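Local coordinates for protein putative PLP-dependent aminotransferase (Bacillus cereus ATCC 10987, PDB 3JU7) that probably acts as a pyridoxal phosphate-dependent aminotransferase of the DegT/DnrJ/EryC1 family, moving amino groups between substrates, at residues T58-L72 against C226-Y238. Sequence-based numbering, arbitrary orientation.
Sequences TVANATLGLMAAIQL and CTMMGFNCKMSEY. With ACT (acetate ion), chain F.
Phe-231 and Cys-233 press against the helix of 58-72, and Met-235 folds over the strand end before it. The methionines here are selenomethionine. The ring of Phe-231 stands edge-on to the helix: its CZ lies 3.6 Å from Leu-64 O, near the ring plane. The methyl CE of Met-67 reaches the same rim. Cys-233 packs on the same leucine, its CB 3.8 Å from Leu-64 CB, while its SG, held between backbone N and carbonyl carbon (chi1 69°), meets Val-59 CG1.

A single weak hydrogen bond joins the backbones, Ala-60 N to Cys-233 O at 2.8 Å, bent to 123°. Two waters add bridges. One links Thr-58 OG1 to Met-235 N, and the other links Thr-58 O to Cys-233 O. Thr-58 OG1 is also hydrogen-bonded to Asn-38 OD1. The extended chain of Met-235 carries its selenium to 3.7 Å from Thr-58 CB, and the bend at chi3 (-71°) turns the methyl CE toward Val-59 O.

The far end is looser and partly exposed. Gln-71 NE2 merely touches Met-229 CG at 3.7 Å, and Leu-72 CD1 meets Met-228 CE at 4.4 Å.

Asn-61 OD1 caps the helix at Leu-64 N (2.9 Å). The same helix start holds the cofactor phosphate through Ala-62 N and Thr-63 OG1. Helix 62-73 also packs on strand 182-186, helix 90-97 and helix 206-215, and Leu-64 packs on Leu-64 of the second subunit.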
ATOM      1  N   THR A  58       6.899 -10.511  -0.320  1.00 23.32           N
ATOM      2  CA  THR A  58       5.877  -9.873   0.522  1.00 21.91           C
ATOM      3  C   THR A  58       5.406  -8.597  -0.176  1.00 22.91           C
ATOM      4  O   THR A  58       6.107  -8.084  -1.042  1.00 22.07           O
ATOM      5  CB  THR A  58       6.396  -9.550   1.907  1.00 22.44           C
ATOM      6  OG1 THR A  58       7.509  -8.650   1.803  1.00 23.35           O
ATOM      7  CG2 THR A  58       6.848 -10.846   2.655  1.00 17.74           C
ATOM      8  N   VAL A  59       4.186  -8.150   0.138  1.00 23.13           N
ATOM      9  CA  VAL A  59       3.676  -6.852  -0.316  1.00 21.45           C
ATOM     10  C   VAL A  59       2.914  -6.225   0.851  1.00 22.89           C
ATOM     11  O   VAL A  59       2.615  -6.912   1.819  1.00 22.10           O
ATOM     12  CB  VAL A  59       2.783  -6.962  -1.550  1.00 21.91           C
ATOM     13  CG1 VAL A  59       3.623  -7.397  -2.751  1.00 20.79           C
ATOM     14  CG2 VAL A  59       1.614  -7.924  -1.294  1.00 21.61           C
ATOM     15  N   ALA A  60       2.581  -4.934   0.763  1.00 23.31           N
ATOM     16  CA  ALA A  60       2.022  -4.240   1.916  1.00 23.31           C
ATOM     17  C   ALA A  60       0.595  -4.675   2.194  1.00 22.52           C
ATOM     18  O   ALA A  60       0.138  -4.620   3.330  1.00 24.13           O
ATOM     19  CB  ALA A  60       2.127  -2.749   1.749  1.00 20.91           C
ATOM     20  N   ASN A  61      -0.101  -5.093   1.139  1.00 22.97           N
ATOM     21  CA  ASN A  61      -1.405  -5.730   1.222  1.00 22.62           C
ATOM     22  C   ASN A  61      -1.705  -6.444  -0.123  1.00 22.37           C
ATOM     23  O   ASN A  61      -1.063  -6.158  -1.159  1.00 23.42           O
ATOM     24  CB  ASN A  61      -2.507  -4.719   1.659  1.00 21.86           C
ATOM     25  CG  ASN A  61      -2.790  -3.659   0.623  1.00 27.60           C
ATOM     26  OD1 ASN A  61      -3.137  -3.980  -0.531  1.00 23.64           O
ATOM     27  ND2 ASN A  61      -2.724  -2.380   1.034  1.00 19.34           N
ATOM     28  N   ALA A  62      -2.639  -7.384  -0.100  1.00 23.00           N
ATOM     29  CA  ALA A  62      -2.968  -8.218  -1.296  1.00 23.76           C
ATOM     30  C   ALA A  62      -3.559  -7.390  -2.411  1.00 23.51           C
ATOM     31  O   ALA A  62      -3.400  -7.738  -3.572  1.00 23.24           O
ATOM     32  CB  ALA A  62      -3.949  -9.344  -0.945  1.00 21.39           C
ATOM     33  N   THR A  63      -4.257  -6.305  -2.072  1.00 23.13           N
ATOM     34  CA  THR A  63      -4.831  -5.472  -3.124  1.00 23.78           C
ATOM     35  C   THR A  63      -3.732  -4.896  -3.994  1.00 24.04           C
ATOM     36  O   THR A  63      -3.785  -4.990  -5.228  1.00 23.81           O
ATOM     37  CB  THR A  63      -5.749  -4.393  -2.580  1.00 22.55           C
ATOM     38  OG1 THR A  63      -6.717  -5.043  -1.756  1.00 20.85           O
ATOM     39  CG2 THR A  63      -6.419  -3.641  -3.758  1.00 18.98           C
ATOM     40  N   LEU A  64      -2.697  -4.387  -3.340  1.00 25.97           N
ATOM     41  CA  LEU A  64      -1.516  -3.854  -4.048  1.00 27.01           C
ATOM     42  C   LEU A  64      -0.732  -4.961  -4.770  1.00 24.79           C
ATOM     43  O   LEU A  64      -0.167  -4.750  -5.836  1.00 24.70           O
ATOM     44  CB  LEU A  64      -0.589  -3.159  -3.078  1.00 24.67           C
ATOM     45  CG  LEU A  64      -1.200  -1.959  -2.357  1.00 26.86           C
ATOM     46  CD1 LEU A  64      -0.275  -1.621  -1.185  1.00 22.31           C
ATOM     47  CD2 LEU A  64      -1.438  -0.772  -3.319  1.00 23.53           C
ATOM     48  N   GLY A  65      -0.717  -6.145  -4.202  1.00 24.21           N
ATOM     49  CA  GLY A  65      -0.094  -7.266  -4.886  1.00 24.00           C
ATOM     50  C   GLY A  65      -0.867  -7.587  -6.164  1.00 24.01           C
ATOM     51  O   GLY A  65      -0.275  -7.869  -7.215  1.00 25.01           O
ATOM     52  N   LEU A  66      -2.196  -7.565  -6.085  1.00 24.35           N
ATOM     53  CA  LEU A  66      -3.003  -7.820  -7.260  1.00 23.03           C
ATOM     54  C   LEU A  66      -2.619  -6.809  -8.324  1.00 20.74           C
ATOM     55  O   LEU A  66      -2.347  -7.193  -9.497  1.00 19.41           O
ATOM     56  CB  LEU A  66      -4.523  -7.801  -6.960  1.00 25.05           C
ATOM     57  CG  LEU A  66      -5.085  -9.132  -6.451  1.00 29.53           C
ATOM     58  CD1 LEU A  66      -6.442  -8.952  -5.772  1.00 26.50           C
ATOM     59  CD2 LEU A  66      -5.196 -10.128  -7.601  1.00 24.39           C
HETATM   60  N   MSE A  67      -2.583  -5.540  -7.915  1.00 20.90           N
HETATM   61  CA  MSE A  67      -2.277  -4.422  -8.825  1.00 21.52           C
HETATM   62  C   MSE A  67      -0.919  -4.584  -9.501  1.00 21.90           C
HETATM   63  O   MSE A  67      -0.802  -4.447 -10.724  1.00 20.40           O
HETATM   64  CB  MSE A  67      -2.388  -3.076  -8.088  1.00 23.44           C
HETATM   65  CG  MSE A  67      -3.857  -2.689  -7.777  1.00 17.96           C
HETATM   66 SE   MSE A  67      -3.943  -1.301  -6.425  0.75 14.20          SE
HETATM   67  CE  MSE A  67      -3.221   0.033  -7.432  1.00 12.79           C
ATOM     68  N   ALA A  68       0.093  -4.919  -8.707  1.00 22.33           N
ATOM     69  CA  ALA A  68       1.443  -5.095  -9.207  1.00 21.88           C
ATOM     70  C   ALA A  68       1.451  -6.219 -10.255  1.00 24.00           C
ATOM     71  O   ALA A  68       1.960  -6.044 -11.394  1.00 22.68           O
ATOM     72  CB  ALA A  68       2.364  -5.471  -8.084  1.00 20.79           C
ATOM     73  N   ALA A  69       0.888  -7.364  -9.851  1.00 22.86           N
ATOM     74  CA  ALA A  69       0.871  -8.581 -10.670  1.00 22.85           C
ATOM     75  C   ALA A  69       0.140  -8.378 -12.014  1.00 21.44           C
ATOM     76  O   ALA A  69       0.668  -8.720 -13.057  1.00 24.56           O
ATOM     77  CB  ALA A  69       0.298  -9.770  -9.886  1.00 18.97           C
ATOM     78  N   ILE A  70      -1.039  -7.802 -11.986  1.00 20.53           N
ATOM     79  CA  ILE A  70      -1.799  -7.522 -13.218  1.00 21.73           C
ATOM     80  C   ILE A  70      -1.048  -6.546 -14.129  1.00 23.19           C
ATOM     81  O   ILE A  70      -0.924  -6.789 -15.324  1.00 20.21           O
ATOM     82  CB  ILE A  70      -3.201  -6.960 -12.874  1.00 19.17           C
ATOM     83  CG1 ILE A  70      -4.077  -8.078 -12.296  1.00 22.54           C
ATOM     84  CG2 ILE A  70      -3.885  -6.275 -14.096  1.00 18.45           C
ATOM     85  CD1 ILE A  70      -5.164  -7.591 -11.389  1.00 18.96           C
ATOM     86  N   GLN A  71      -0.546  -5.451 -13.544  1.00 24.94           N
ATOM     87  CA  GLN A  71       0.258  -4.462 -14.281  1.00 23.22           C
ATOM     88  C   GLN A  71       1.461  -5.140 -14.956  1.00 23.66           C
ATOM     89  O   GLN A  71       1.679  -4.923 -16.121  1.00 24.53           O
ATOM     90  CB  GLN A  71       0.732  -3.329 -13.351  1.00 22.09           C
ATOM     91  CG  GLN A  71       1.586  -2.284 -14.057  1.00 23.32           C
ATOM     92  CD  GLN A  71       0.853  -1.587 -15.201  1.00 28.65           C
ATOM     93  OE1 GLN A  71      -0.347  -1.355 -15.131  1.00 33.97           O
ATOM     94  NE2 GLN A  71       1.582  -1.271 -16.262  1.00 30.40           N
ATOM     95  N   LEU A  72       2.221  -5.976 -14.248  1.00 22.08           N
ATOM     96  CA  LEU A  72       3.353  -6.694 -14.877  1.00 24.38           C
ATOM     97  C   LEU A  72       2.932  -7.657 -15.989  1.00 24.51           C
ATOM     98  O   LEU A  72       3.544  -7.728 -17.038  1.00 20.07           O
ATOM     99  CB  LEU A  72       4.143  -7.505 -13.827  1.00 23.60           C
ATOM    100  CG  LEU A  72       5.265  -8.395 -14.355  1.00 30.51           C
ATOM    101  CD1 LEU A  72       6.357  -7.513 -14.948  1.00 25.77           C
ATOM    102  CD2 LEU A  72       5.793  -9.314 -13.256  1.00 21.14           C
ATOM    103  N   CYS A 226      14.283   4.801 -11.946  1.00 20.94           N
ATOM    104  CA  CYS A 226      13.020   4.209 -12.349  1.00 22.01           C
ATOM    105  C   CYS A 226      13.010   3.791 -13.819  1.00 22.42           C
ATOM    106  O   CYS A 226      12.982   4.628 -14.736  1.00 21.49           O
ATOM    107  CB  CYS A 226      11.879   5.202 -12.152  1.00 23.81           C
ATOM    108  SG  CYS A 226      10.282   4.491 -12.646  1.00 20.37           S
ATOM    109  N   THR A 227      12.967   2.487 -14.046  1.00 25.15           N
ATOM    110  CA  THR A 227      13.008   1.950 -15.417  1.00 25.00           C
ATOM    111  C   THR A 227      11.763   1.193 -15.850  1.00 25.46           C
ATOM    112  O   THR A 227      11.727   0.707 -16.972  1.00 25.61           O
ATOM    113  CB  THR A 227      14.166   0.992 -15.578  1.00 23.06           C
ATOM    114  OG1 THR A 227      13.876  -0.186 -14.833  1.00 31.37           O
ATOM    115  CG2 THR A 227      15.453   1.636 -15.095  1.00 21.06           C
HETATM  116  N   MSE A 228      10.777   1.095 -14.958  1.00 23.29           N
HETATM  117  CA  MSE A 228       9.508   0.448 -15.246  1.00 25.25           C
HETATM  118  C   MSE A 228       8.389   0.988 -14.331  1.00 24.30           C
HETATM  119  O   MSE A 228       8.642   1.596 -13.291  1.00 24.84           O
HETATM  120  CB  MSE A 228       9.630  -1.061 -15.008  1.00 22.18           C
HETATM  121  CG  MSE A 228      10.039  -1.433 -13.573  1.00 26.77           C
HETATM  122 SE   MSE A 228      10.291  -3.372 -13.311  0.75 18.72          SE
HETATM  123  CE  MSE A 228       8.886  -4.019 -14.380  1.00 30.81           C
HETATM  124  N   MSE A 229       7.159   0.713 -14.706  1.00 22.62           N
HETATM  125  CA  MSE A 229       5.999   1.076 -13.908  1.00 23.78           C
HETATM  126  C   MSE A 229       6.158   0.498 -12.505  1.00 25.91           C
HETATM  127  O   MSE A 229       6.702  -0.584 -12.318  1.00 26.65           O
HETATM  128  CB  MSE A 229       4.730   0.522 -14.560  1.00 26.90           C
HETATM  129  CG  MSE A 229       3.441   0.989 -13.958  1.00 29.54           C
HETATM  130 SE   MSE A 229       3.435   2.900 -13.965  0.75 21.15          SE
HETATM  131  CE  MSE A 229       1.599   3.104 -13.260  1.00 30.27           C
ATOM    132  N   GLY A 230       5.730   1.256 -11.512  1.00 24.51           N
ATOM    133  CA  GLY A 230       5.897   0.860 -10.136  1.00 21.81           C
ATOM    134  C   GLY A 230       5.260   1.817  -9.163  1.00 21.17           C
ATOM    135  O   GLY A 230       4.615   2.824  -9.532  1.00 20.41           O
ATOM    136  N   PHE A 231       5.439   1.484  -7.903  1.00 21.29           N
ATOM    137  CA  PHE A 231       4.885   2.290  -6.831  1.00 21.23           C
ATOM    138  C   PHE A 231       5.517   1.825  -5.528  1.00 20.79           C
ATOM    139  O   PHE A 231       6.622   1.254  -5.543  1.00 25.67           O
ATOM    140  CB  PHE A 231       3.328   2.267  -6.862  1.00 19.63           C
ATOM    141  CG  PHE A 231       2.694   0.893  -6.820  1.00 20.65           C
ATOM    142  CD1 PHE A 231       3.395  -0.252  -6.477  1.00 22.92           C
ATOM    143  CD2 PHE A 231       1.335   0.771  -7.001  1.00 27.03           C
ATOM    144  CE1 PHE A 231       2.764  -1.493  -6.399  1.00 22.31           C
ATOM    145  CE2 PHE A 231       0.706  -0.484  -6.915  1.00 29.97           C
ATOM    146  CZ  PHE A 231       1.430  -1.615  -6.615  1.00 21.15           C
ATOM    147  N   ASN A 232       4.865   2.065  -4.403  1.00 20.46           N
ATOM    148  CA  ASN A 232       5.344   1.531  -3.113  1.00 20.68           C
ATOM    149  C   ASN A 232       4.356   0.545  -2.573  1.00 20.58           C
ATOM    150  O   ASN A 232       3.230   0.950  -2.214  1.00 21.56           O
ATOM    151  CB  ASN A 232       5.456   2.629  -2.064  1.00 18.82           C
ATOM    152  CG  ASN A 232       6.133   2.163  -0.767  1.00 24.08           C
ATOM    153  OD1 ASN A 232       6.483   0.976  -0.604  1.00 20.11           O
ATOM    154  ND2 ASN A 232       6.381   3.136   0.152  1.00 19.49           N
ATOM    155  N   CYS A 233       4.754  -0.717  -2.518  1.00 19.13           N
ATOM    156  CA  CYS A 233       3.958  -1.731  -1.827  1.00 20.82           C
ATOM    157  C   CYS A 233       4.857  -2.586  -0.954  1.00 23.77           C
ATOM    158  O   CYS A 233       4.570  -3.747  -0.731  1.00 23.19           O
ATOM    159  CB  CYS A 233       3.177  -2.595  -2.817  1.00 24.07           C
ATOM    160  SG  CYS A 233       4.238  -3.711  -3.841  1.00 26.69           S
ATOM    161  N   LYS A 234       5.924  -1.965  -0.438  1.00 24.50           N
ATOM    162  CA  LYS A 234       6.852  -2.605   0.482  1.00 27.69           C
ATOM    163  C   LYS A 234       6.212  -2.846   1.851  1.00 24.93           C
ATOM    164  O   LYS A 234       5.559  -1.980   2.409  1.00 21.87           O
ATOM    165  CB  LYS A 234       8.143  -1.764   0.645  1.00 26.09           C
ATOM    166  CG  LYS A 234       8.871  -1.538  -0.683  1.00 27.23           C
ATOM    167  CD  LYS A 234      10.034  -0.603  -0.632  1.00 19.61           C
ATOM    168  CE  LYS A 234       9.683   0.864  -0.731  1.00 24.50           C
ATOM    169  NZ  LYS A 234       9.144   1.437   0.465  1.00 23.93           N
HETATM  170  N   MSE A 235       6.470  -4.039   2.354  1.00 24.64           N
HETATM  171  CA  MSE A 235       6.117  -4.449   3.696  1.00 24.26           C
HETATM  172  C   MSE A 235       7.255  -4.097   4.668  1.00 23.65           C
HETATM  173  O   MSE A 235       8.429  -4.432   4.439  1.00 21.49           O
HETATM  174  CB  MSE A 235       5.854  -5.966   3.730  1.00 21.73           C
HETATM  175  CG  MSE A 235       5.679  -6.534   5.133  1.00 26.03           C
HETATM  176 SE   MSE A 235       5.356  -8.422   5.293  0.75 18.51          SE
HETATM  177  CE  MSE A 235       3.575  -8.344   4.589  1.00 15.99           C
ATOM    178  N   SER A 236       6.894  -3.445   5.770  1.00 23.88           N
ATOM    179  CA  SER A 236       7.874  -3.139   6.809  1.00 23.22           C
ATOM    180  C   SER A 236       8.513  -4.384   7.470  1.00 21.60           C
ATOM    181  O   SER A 236       7.998  -5.510   7.400  1.00 19.69           O
ATOM    182  CB  SER A 236       7.291  -2.193   7.882  1.00 24.41           C
ATOM    183  OG  SER A 236       6.442  -2.850   8.789  1.00 26.81           O
ATOM    184  N   GLU A 237       9.651  -4.154   8.109  1.00 22.76           N
ATOM    185  CA  GLU A 237      10.300  -5.191   8.952  1.00 21.27           C
ATOM    186  C   GLU A 237       9.393  -5.609  10.127  1.00 21.28           C
ATOM    187  O   GLU A 237       9.368  -6.744  10.550  1.00 17.94           O
ATOM    188  CB  GLU A 237      11.588  -4.625   9.490  1.00 22.08           C
ATOM    189  CG  GLU A 237      12.726  -4.534   8.462  1.00 22.39           C
ATOM    190  CD  GLU A 237      13.213  -5.923   8.007  1.00 23.62           C
ATOM    191  OE1 GLU A 237      12.590  -6.557   7.117  1.00 29.91           O
ATOM    192  OE2 GLU A 237      14.222  -6.367   8.544  1.00 26.34           O
ATOM    193  N   TYR A 238       8.582  -4.665  10.603  1.00 21.95           N
ATOM    194  CA  TYR A 238       7.704  -4.921  11.702  1.00 21.05           C
ATOM    195  C   TYR A 238       6.592  -5.915  11.325  1.00 22.42           C
ATOM    196  O   TYR A 238       6.344  -6.887  12.049  1.00 23.93           O
ATOM    197  CB  TYR A 238       7.115  -3.604  12.167  1.00 22.52           C
ATOM    198  CG  TYR A 238       8.119  -2.595  12.722  1.00 27.56           C
ATOM    199  CD1 TYR A 238       8.732  -2.804  13.961  1.00 26.91           C
ATOM    200  CD2 TYR A 238       8.409  -1.394  12.044  1.00 26.54           C
ATOM    201  CE1 TYR A 238       9.606  -1.881  14.491  1.00 22.15           C
ATOM    202  CE2 TYR A 238       9.283  -0.472  12.587  1.00 25.18           C
ATOM    203  CZ  TYR A 238       9.878  -0.723  13.810  1.00 20.15           C
ATOM    204  OH  TYR A 238      10.763   0.161  14.373  1.00 17.29           O
TER
HETATM  205  C   ACT F 380      10.709   4.569   0.108  1.00 28.94           C
HETATM  206  O   ACT F 380      11.552   3.632  -0.103  1.00 27.84           O
HETATM  207  OXT ACT F 380       9.510   4.235   0.257  1.00 26.07           O
HETATM  208  CH3 ACT F 380      11.105   6.010   0.223  1.00 24.63           C
HETATM  209  O   HOH W   1       7.764  -6.067   0.633  1.00 26.19           O
HETATM  210  O   HOH W   2       7.009  -5.465  -1.861  1.00 27.33           O